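Local structure of peptide amidase (Stenotrophomonas maltophilia, 1M22) at residues F136-I142 with L365-L371; F330-E335 with S347-L351. The protein probably hydrolyses amide bonds, as a member of the amidase signature family. All coordinates share one frame; numbering follows the deposited sequence.

Contact 1 (F136-I142 with L365-L371); sequences FRGNDSI and LFGQELL
The ring of Phe366 is sandwiched between Ser141 on one face and the guanidinium of Arg137 on the other, a worked example of CH-pi and cation-pi contacts joining segments far apart in sequence. Ser141 CA sits 3.6 Å from the ring centroid, almost on the normal, in a CH-pi contact. Across the ring, the cation-pi partner is off-centre: NH2 of Arg137 lies over the rim, the guanidinium and ring planes 39° apart. The same guanidinium grips Gly367 side-on, NE and NH2 each 3.0 Å from Gly367 O, both on one face of that carbonyl. A bend at chi3 (78°) turns the arginine chain back to this oxygen, and NH1 makes a salt bridge with Glu132 and a hydrogen bond to Glu362 O.

Arg137 O receives Leu371 N at 3.2 Å and, in a weak bond, Leu370 N, so a loop carbonyl takes up amides of the first turn of helix 369-375. Asn139 N donates to Glu369 OE1 at 2.9 Å, arriving from above the carboxylate plane. The close pass at Gly138 suits a residue without a side chain, its CA 3.3 Å from Glu369 OE1. A water ties Asn139 O, Gly367 N and Glu369 OE2 together.

Leu370 CD1 lies over the rim of one face of Phe136, whose side chain is about 8 Å from that of the active-site Ser165. The loop between helix 132-135 and strand 145-146 is fastened to the start of helix 369-375; helix 319-340 packs against Phe136 and Leu371, helix 348-357 against Leu371, and Trp145 of strand 145-146 meets Phe366.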
ATOM      1  N   PHE A 136      -3.057  13.579  -4.501  1.00  8.04           N
ATOM      2  CA  PHE A 136      -4.207  14.114  -5.215  1.00  9.17           C
ATOM      3  C   PHE A 136      -4.314  15.605  -4.915  1.00  8.76           C
ATOM      4  O   PHE A 136      -5.387  16.109  -4.588  1.00 11.88           O
ATOM      5  CB  PHE A 136      -5.506  13.407  -4.820  1.00  9.25           C
ATOM      6  CG  PHE A 136      -6.567  13.485  -5.882  1.00  9.33           C
ATOM      7  CD1 PHE A 136      -6.450  12.731  -7.043  1.00  9.74           C
ATOM      8  CD2 PHE A 136      -7.649  14.346  -5.747  1.00 10.47           C
ATOM      9  CE1 PHE A 136      -7.397  12.831  -8.060  1.00 10.84           C
ATOM     10  CE2 PHE A 136      -8.606  14.455  -6.760  1.00 11.17           C
ATOM     11  CZ  PHE A 136      -8.477  13.694  -7.919  1.00 11.41           C
ATOM     12  N   ARG A 137      -3.191  16.312  -5.025  1.00  9.26           N
ATOM     13  CA  ARG A 137      -3.181  17.743  -4.756  1.00  9.07           C
ATOM     14  C   ARG A 137      -2.911  18.587  -5.993  1.00  9.36           C
ATOM     15  O   ARG A 137      -3.681  19.496  -6.300  1.00  8.64           O
ATOM     16  CB  ARG A 137      -2.145  18.094  -3.687  1.00 10.15           C
ATOM     17  CG  ARG A 137      -2.399  19.462  -3.068  1.00 10.82           C
ATOM     18  CD  ARG A 137      -1.208  19.973  -2.287  1.00 10.14           C
ATOM     19  NE  ARG A 137      -0.168  20.514  -3.158  1.00  8.97           N
ATOM     20  CZ  ARG A 137       0.975  21.024  -2.711  1.00 10.33           C
ATOM     21  NH1 ARG A 137       1.219  21.051  -1.410  1.00  9.81           N
ATOM     22  NH2 ARG A 137       1.864  21.523  -3.563  1.00 10.75           N
ATOM     23  N   GLY A 138      -1.825  18.297  -6.704  1.00  8.41           N
ATOM     24  CA  GLY A 138      -1.516  19.091  -7.885  1.00  9.39           C
ATOM     25  C   GLY A 138      -0.826  18.371  -9.026  1.00 10.78           C
ATOM     26  O   GLY A 138      -0.503  17.187  -8.922  1.00 11.18           O
ATOM     27  N   ASN A 139      -0.610  19.095 -10.124  1.00 11.33           N
ATOM     28  CA  ASN A 139       0.062  18.545 -11.300  1.00 11.84           C
ATOM     29  C   ASN A 139       1.574  18.589 -11.085  1.00 11.24           C
ATOM     30  O   ASN A 139       2.070  19.394 -10.300  1.00 12.84           O
ATOM     31  CB  ASN A 139      -0.270  19.354 -12.563  1.00 12.49           C
ATOM     32  CG  ASN A 139      -1.755  19.411 -12.857  1.00 14.47           C
ATOM     33  OD1 ASN A 139      -2.479  18.438 -12.659  1.00 15.89           O
ATOM     34  ND2 ASN A 139      -2.213  20.554 -13.359  1.00 14.15           N
ATOM     35  N   ASP A 140       2.299  17.729 -11.793  1.00 13.05           N
ATOM     36  CA  ASP A 140       3.755  17.672 -11.686  1.00 13.64           C
ATOM     37  C   ASP A 140       4.214  17.533 -10.241  1.00 13.42           C
ATOM     38  O   ASP A 140       5.205  18.137  -9.826  1.00 13.89           O
ATOM     39  CB  ASP A 140       4.393  18.927 -12.294  1.00 15.56           C
ATOM     40  CG  ASP A 140       3.994  19.140 -13.738  1.00 18.77           C
ATOM     41  OD1 ASP A 140       3.943  18.152 -14.500  1.00 21.01           O
ATOM     42  OD2 ASP A 140       3.742  20.303 -14.117  1.00 22.76           O
ATOM     43  N   SER A 141       3.491  16.726  -9.476  1.00 12.01           N
ATOM     44  CA  SER A 141       3.827  16.506  -8.078  1.00 11.27           C
ATOM     45  C   SER A 141       5.098  15.675  -7.940  1.00 10.66           C
ATOM     46  O   SER A 141       5.526  15.009  -8.883  1.00 12.18           O
ATOM     47  CB  SER A 141       2.677  15.788  -7.382  1.00 12.07           C
ATOM     48  OG  SER A 141       2.457  14.528  -7.987  1.00 13.19           O
ATOM     49  N   ILE A 142       5.695  15.723  -6.754  1.00 10.53           N
ATOM     50  CA  ILE A 142       6.909  14.972  -6.462  1.00 10.58           C
ATOM     51  C   ILE A 142       6.540  13.820  -5.527  1.00  8.70           C
ATOM     52  O   ILE A 142       6.087  14.036  -4.403  1.00  9.71           O
ATOM     53  CB  ILE A 142       7.962  15.864  -5.774  1.00 12.03           C
ATOM     54  CG1 ILE A 142       8.282  17.073  -6.662  1.00 14.24           C
ATOM     55  CG2 ILE A 142       9.228  15.059  -5.499  1.00 13.93           C
ATOM     56  CD1 ILE A 142       9.182  18.092  -6.004  1.00 19.16           C
ATOM     57  N   LEU A 365       7.103  23.744  -4.488  1.00 15.89           N
ATOM     58  CA  LEU A 365       7.587  22.778  -5.471  1.00 15.95           C
ATOM     59  C   LEU A 365       6.603  22.569  -6.620  1.00 15.21           C
ATOM     60  O   LEU A 365       7.004  22.429  -7.773  1.00 18.28           O
ATOM     61  CB  LEU A 365       7.889  21.445  -4.786  1.00 17.17           C
ATOM     62  CG  LEU A 365       8.994  21.496  -3.725  1.00 18.04           C
ATOM     63  CD1 LEU A 365       9.145  20.130  -3.074  1.00 19.43           C
ATOM     64  CD2 LEU A 365      10.306  21.930  -4.366  1.00 20.29           C
ATOM     65  N   PHE A 366       5.316  22.530  -6.294  1.00 13.50           N
ATOM     66  CA  PHE A 366       4.262  22.378  -7.293  1.00 12.56           C
ATOM     67  C   PHE A 366       2.959  22.936  -6.725  1.00  9.77           C
ATOM     68  O   PHE A 366       2.887  23.265  -5.543  1.00 10.60           O
ATOM     69  CB  PHE A 366       4.095  20.912  -7.731  1.00 11.63           C
ATOM     70  CG  PHE A 366       3.839  19.953  -6.606  1.00 11.13           C
ATOM     71  CD1 PHE A 366       4.888  19.477  -5.825  1.00 11.33           C
ATOM     72  CD2 PHE A 366       2.547  19.512  -6.335  1.00 10.80           C
ATOM     73  CE1 PHE A 366       4.655  18.572  -4.789  1.00 11.87           C
ATOM     74  CE2 PHE A 366       2.304  18.608  -5.301  1.00 11.61           C
ATOM     75  CZ  PHE A 366       3.359  18.137  -4.529  1.00 11.76           C
ATOM     76  N   GLY A 367       1.936  23.041  -7.566  1.00 10.39           N
ATOM     77  CA  GLY A 367       0.677  23.619  -7.128  1.00 11.26           C
ATOM     78  C   GLY A 367      -0.366  22.724  -6.488  1.00 10.38           C
ATOM     79  O   GLY A 367      -0.053  21.675  -5.916  1.00  9.72           O
ATOM     80  N   GLN A 368      -1.618  23.164  -6.577  1.00  9.90           N
ATOM     81  CA  GLN A 368      -2.746  22.429  -6.015  1.00  8.71           C
ATOM     82  C   GLN A 368      -3.902  22.388  -7.011  1.00  7.12           C
ATOM     83  O   GLN A 368      -5.072  22.521  -6.640  1.00  9.03           O
ATOM     84  CB  GLN A 368      -3.192  23.069  -4.692  1.00  9.15           C
ATOM     85  CG  GLN A 368      -3.690  24.508  -4.802  1.00 10.77           C
ATOM     86  CD  GLN A 368      -4.087  25.084  -3.454  1.00 11.78           C
ATOM     87  OE1 GLN A 368      -4.401  24.346  -2.521  1.00 12.17           O
ATOM     88  NE2 GLN A 368      -4.095  26.410  -3.349  1.00 14.59           N
ATOM     89  N   GLU A 369      -3.558  22.172  -8.277  1.00  8.84           N
ATOM     90  CA  GLU A 369      -4.532  22.121  -9.362  1.00  9.76           C
ATOM     91  C   GLU A 369      -5.632  21.076  -9.210  1.00  9.93           C
ATOM     92  O   GLU A 369      -6.766  21.306  -9.626  1.00 10.76           O
ATOM     93  CB  GLU A 369      -3.817  21.908 -10.701  1.00 10.28           C
ATOM     94  CG  GLU A 369      -2.813  23.004 -11.043  1.00 13.15           C
ATOM     95  CD  GLU A 369      -1.384  22.664 -10.645  1.00 14.29           C
ATOM     96  OE1 GLU A 369      -1.181  21.868  -9.706  1.00 12.05           O
ATOM     97  OE2 GLU A 369      -0.451  23.210 -11.270  1.00 16.36           O
ATOM     98  N   LEU A 370      -5.309  19.924  -8.629  1.00  9.19           N
ATOM     99  CA  LEU A 370      -6.319  18.886  -8.454  1.00  9.06           C
ATOM    100  C   LEU A 370      -7.334  19.293  -7.389  1.00  8.09           C
ATOM    101  O   LEU A 370      -8.522  19.003  -7.521  1.00  8.79           O
ATOM    102  CB  LEU A 370      -5.663  17.544  -8.106  1.00  8.94           C
ATOM    103  CG  LEU A 370      -4.830  16.950  -9.248  1.00  9.65           C
ATOM    104  CD1 LEU A 370      -4.158  15.671  -8.773  1.00 11.06           C
ATOM    105  CD2 LEU A 370      -5.718  16.669 -10.456  1.00 14.41           C
ATOM    106  N   LEU A 371      -6.869  19.967  -6.340  1.00  8.41           N
ATOM    107  CA  LEU A 371      -7.780  20.431  -5.297  1.00  8.64           C
ATOM    108  C   LEU A 371      -8.737  21.444  -5.915  1.00  8.50           C
ATOM    109  O   LEU A 371      -9.942  21.404  -5.678  1.00  9.14           O
ATOM    110  CB  LEU A 371      -7.019  21.111  -4.155  1.00  8.57           C
ATOM    111  CG  LEU A 371      -5.962  20.313  -3.390  1.00  8.42           C
ATOM    112  CD1 LEU A 371      -5.517  21.118  -2.180  1.00  9.83           C
ATOM    113  CD2 LEU A 371      -6.534  18.969  -2.944  1.00 10.10           C
TER
HETATM  114  O   HOH W   1       5.116  22.143  -2.994  1.00 14.60           O
HETATM  115  O   HOH W   2       1.914  22.084 -10.330  1.00 15.78           O
HETATM  116  O   HOH W   3       7.376  19.935 -10.158  1.00 29.08           O

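Contact 2 (F330-E335 with S347-L351); sequences FKAGLE and SLADL
Leu348 is a knob set into a hole formed by Phe330, Lys331, Leu334 and Glu335, the knobs-into-holes packing by which the first turn of helix 348-357 meets the long helix 319-340. The two methyls of the knob divide the work. CD1 goes to the more buried side, 3.9 Å from Phe330 CE2 and 4.0 Å from Leu334 CD2, and the leucine crosses both of these side chains at about a right angle. CD2 turns to the aliphatic base of Lys331, equally far from its CB and CG. With CG of Leu348 anti to its backbone N (chi1 -180°), the branched end is carried across to the other helix. Leu351, one turn on, adds a looser touch of its CD2 on Leu334 CD2.

Lys331 runs fully extended past the leucine, and its NZ donates a hydrogen bond to Asp375 O, so its methylenes form a wall of the hole while its charge is held beyond it. Leu371 and Ala374 of helix 369-375 pack on Phe330, and Trp133 of helix 132-135 touches both Leu334 and Leu351.

On the polar side, Glu335 reaches the N-terminus of the second helix. The positive end of the helix dipole there would probably favour its charged form, and a water bridges Glu335 OE2 to Ala349 N, so one oxygen serves two amides of the first turn, one directly and one through solvent. Ser347, the N-cap, contributes from within its own segment: its OG accepts from Asp350 N at 3.1 Å. The direct bond is nearly straight, Leu348 N donating at 174° to the anti lone pair of Glu335 OE2, 2.9 Å away.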
ATOM      1  N   PHE A 330     -13.426  12.819  -4.553  1.00  7.66           N
ATOM      2  CA  PHE A 330     -12.479  13.438  -3.634  1.00  8.13           C
ATOM      3  C   PHE A 330     -13.145  14.584  -2.870  1.00  7.61           C
ATOM      4  O   PHE A 330     -13.027  14.672  -1.652  1.00  8.99           O
ATOM      5  CB  PHE A 330     -11.251  13.963  -4.388  1.00  7.93           C
ATOM      6  CG  PHE A 330     -10.273  14.709  -3.516  1.00  9.34           C
ATOM      7  CD1 PHE A 330      -9.545  14.049  -2.528  1.00  9.79           C
ATOM      8  CD2 PHE A 330     -10.094  16.080  -3.675  1.00 10.34           C
ATOM      9  CE1 PHE A 330      -8.654  14.745  -1.710  1.00 11.09           C
ATOM     10  CE2 PHE A 330      -9.208  16.787  -2.865  1.00 10.44           C
ATOM     11  CZ  PHE A 330      -8.486  16.120  -1.880  1.00  9.63           C
ATOM     12  N   LYS A 331     -13.851  15.460  -3.579  1.00  9.15           N
ATOM     13  CA  LYS A 331     -14.505  16.563  -2.887  1.00  9.11           C
ATOM     14  C   LYS A 331     -15.548  16.039  -1.906  1.00  8.56           C
ATOM     15  O   LYS A 331     -15.561  16.422  -0.736  1.00 10.06           O
ATOM     16  CB  LYS A 331     -15.181  17.522  -3.869  1.00 10.39           C
ATOM     17  CG  LYS A 331     -15.845  18.694  -3.160  1.00 10.35           C
ATOM     18  CD  LYS A 331     -16.553  19.629  -4.122  1.00 11.94           C
ATOM     19  CE  LYS A 331     -17.134  20.819  -3.376  1.00 14.10           C
ATOM     20  NZ  LYS A 331     -17.797  21.779  -4.303  1.00 17.81           N
ATOM     21  N   ALA A 332     -16.418  15.156  -2.381  1.00  9.69           N
ATOM     22  CA  ALA A 332     -17.464  14.600  -1.534  1.00 11.34           C
ATOM     23  C   ALA A 332     -16.896  13.849  -0.335  1.00 10.48           C
ATOM     24  O   ALA A 332     -17.310  14.076   0.803  1.00 10.84           O
ATOM     25  CB  ALA A 332     -18.361  13.679  -2.351  1.00 11.98           C
ATOM     26  N   GLY A 333     -15.940  12.961  -0.594  1.00  9.68           N
ATOM     27  CA  GLY A 333     -15.344  12.177   0.473  1.00  9.88           C
ATOM     28  C   GLY A 333     -14.531  12.970   1.477  1.00  8.24           C
ATOM     29  O   GLY A 333     -14.645  12.751   2.687  1.00  9.55           O
ATOM     30  N   LEU A 334     -13.703  13.889   0.989  1.00  8.85           N
ATOM     31  CA  LEU A 334     -12.878  14.685   1.887  1.00  8.80           C
ATOM     32  C   LEU A 334     -13.730  15.546   2.809  1.00  9.92           C
ATOM     33  O   LEU A 334     -13.468  15.628   4.011  1.00 10.03           O
ATOM     34  CB  LEU A 334     -11.913  15.577   1.097  1.00 10.25           C
ATOM     35  CG  LEU A 334     -10.943  16.366   1.983  1.00 11.46           C
ATOM     36  CD1 LEU A 334     -10.009  15.404   2.712  1.00 14.00           C
ATOM     37  CD2 LEU A 334     -10.144  17.338   1.128  1.00 16.00           C
ATOM     38  N   GLU A 335     -14.755  16.186   2.258  1.00  9.49           N
ATOM     39  CA  GLU A 335     -15.600  17.029   3.086  1.00 10.73           C
ATOM     40  C   GLU A 335     -16.386  16.185   4.090  1.00 10.11           C
ATOM     41  O   GLU A 335     -16.593  16.609   5.226  1.00 12.15           O
ATOM     42  CB  GLU A 335     -16.514  17.891   2.205  1.00 12.03           C
ATOM     43  CG  GLU A 335     -15.710  18.737   1.210  1.00 13.40           C
ATOM     44  CD  GLU A 335     -16.476  19.917   0.636  1.00 14.69           C
ATOM     45  OE1 GLU A 335     -17.680  19.771   0.344  1.00 16.99           O
ATOM     46  OE2 GLU A 335     -15.857  20.989   0.462  1.00 15.40           O
ATOM     47  N   SER A 347     -13.979  22.390   4.698  1.00 16.19           N
ATOM     48  CA  SER A 347     -14.261  22.228   3.280  1.00 15.50           C
ATOM     49  C   SER A 347     -12.991  22.186   2.453  1.00 13.94           C
ATOM     50  O   SER A 347     -11.906  22.514   2.932  1.00 14.23           O
ATOM     51  CB  SER A 347     -15.124  23.386   2.785  1.00 14.40           C
ATOM     52  OG  SER A 347     -14.392  24.597   2.832  1.00 15.33           O
ATOM     53  N   LEU A 348     -13.142  21.779   1.199  1.00 12.86           N
ATOM     54  CA  LEU A 348     -12.017  21.724   0.287  1.00 13.77           C
ATOM     55  C   LEU A 348     -11.574  23.165   0.032  1.00 13.21           C
ATOM     56  O   LEU A 348     -10.389  23.439  -0.136  1.00 12.91           O
ATOM     57  CB  LEU A 348     -12.431  21.033  -1.012  1.00 14.23           C
ATOM     58  CG  LEU A 348     -11.379  20.864  -2.108  1.00 14.51           C
ATOM     59  CD1 LEU A 348     -10.066  20.366  -1.524  1.00 13.33           C
ATOM     60  CD2 LEU A 348     -11.911  19.891  -3.148  1.00 11.99           C
ATOM     61  N   ALA A 349     -12.535  24.087   0.022  1.00 11.89           N
ATOM     62  CA  ALA A 349     -12.224  25.498  -0.184  1.00 13.05           C
ATOM     63  C   ALA A 349     -11.305  26.001   0.931  1.00 12.50           C
ATOM     64  O   ALA A 349     -10.396  26.792   0.681  1.00 14.13           O
ATOM     65  CB  ALA A 349     -13.511  26.322  -0.222  1.00 13.65           C
ATOM     66  N   ASP A 350     -11.540  25.542   2.161  1.00 12.05           N
ATOM     67  CA  ASP A 350     -10.704  25.948   3.293  1.00 12.95           C
ATOM     68  C   ASP A 350      -9.272  25.467   3.094  1.00 11.07           C
ATOM     69  O   ASP A 350      -8.322  26.171   3.428  1.00 13.29           O
ATOM     70  CB  ASP A 350     -11.217  25.368   4.616  1.00 15.80           C
ATOM     71  CG  ASP A 350     -12.579  25.899   5.007  1.00 19.05           C
ATOM     72  OD1 ASP A 350     -12.876  27.073   4.706  1.00 19.80           O
ATOM     73  OD2 ASP A 350     -13.346  25.139   5.638  1.00 20.94           O
ATOM     74  N   LEU A 351      -9.121  24.255   2.563  1.00 11.39           N
ATOM     75  CA  LEU A 351      -7.793  23.698   2.326  1.00 10.88           C
ATOM     76  C   LEU A 351      -7.066  24.497   1.249  1.00 10.05           C
ATOM     77  O   LEU A 351      -5.887  24.827   1.396  1.00 10.66           O
ATOM     78  CB  LEU A 351      -7.898  22.227   1.908  1.00 10.91           C
ATOM     79  CG  LEU A 351      -6.594  21.543   1.483  1.00  9.98           C
ATOM     80  CD1 LEU A 351      -5.571  21.617   2.607  1.00 11.02           C
ATOM     81  CD2 LEU A 351      -6.882  20.095   1.109  1.00 10.00           C
TER
HETATM   82  O   HOH W   4     -15.387  23.458  -0.756  1.00 15.26           O

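How the contacts relate
Both contacts are partly buried and set well out from the centre of the chain, yet they differ in chemistry. Contact 1 brings distant segments together through backbone carbonyls, an arginine, a glutamate and bridging waters, together with Phe366 and Leu370, and several of its residues are exposed. Contact 2 joins two helices close in sequence, chiefly through leucines and a phenylalanine, with one carboxylate at a helix start. Each includes the N-terminal turn of a helix, 369-375 in the first and 348-357 in the second. They touch directly: Phe330 CG lies 3.5 Å from Phe136 CD2, the Leu371 side chain packs on Phe330 and Leu351, and Leu371 O lies against Leu348 CD2.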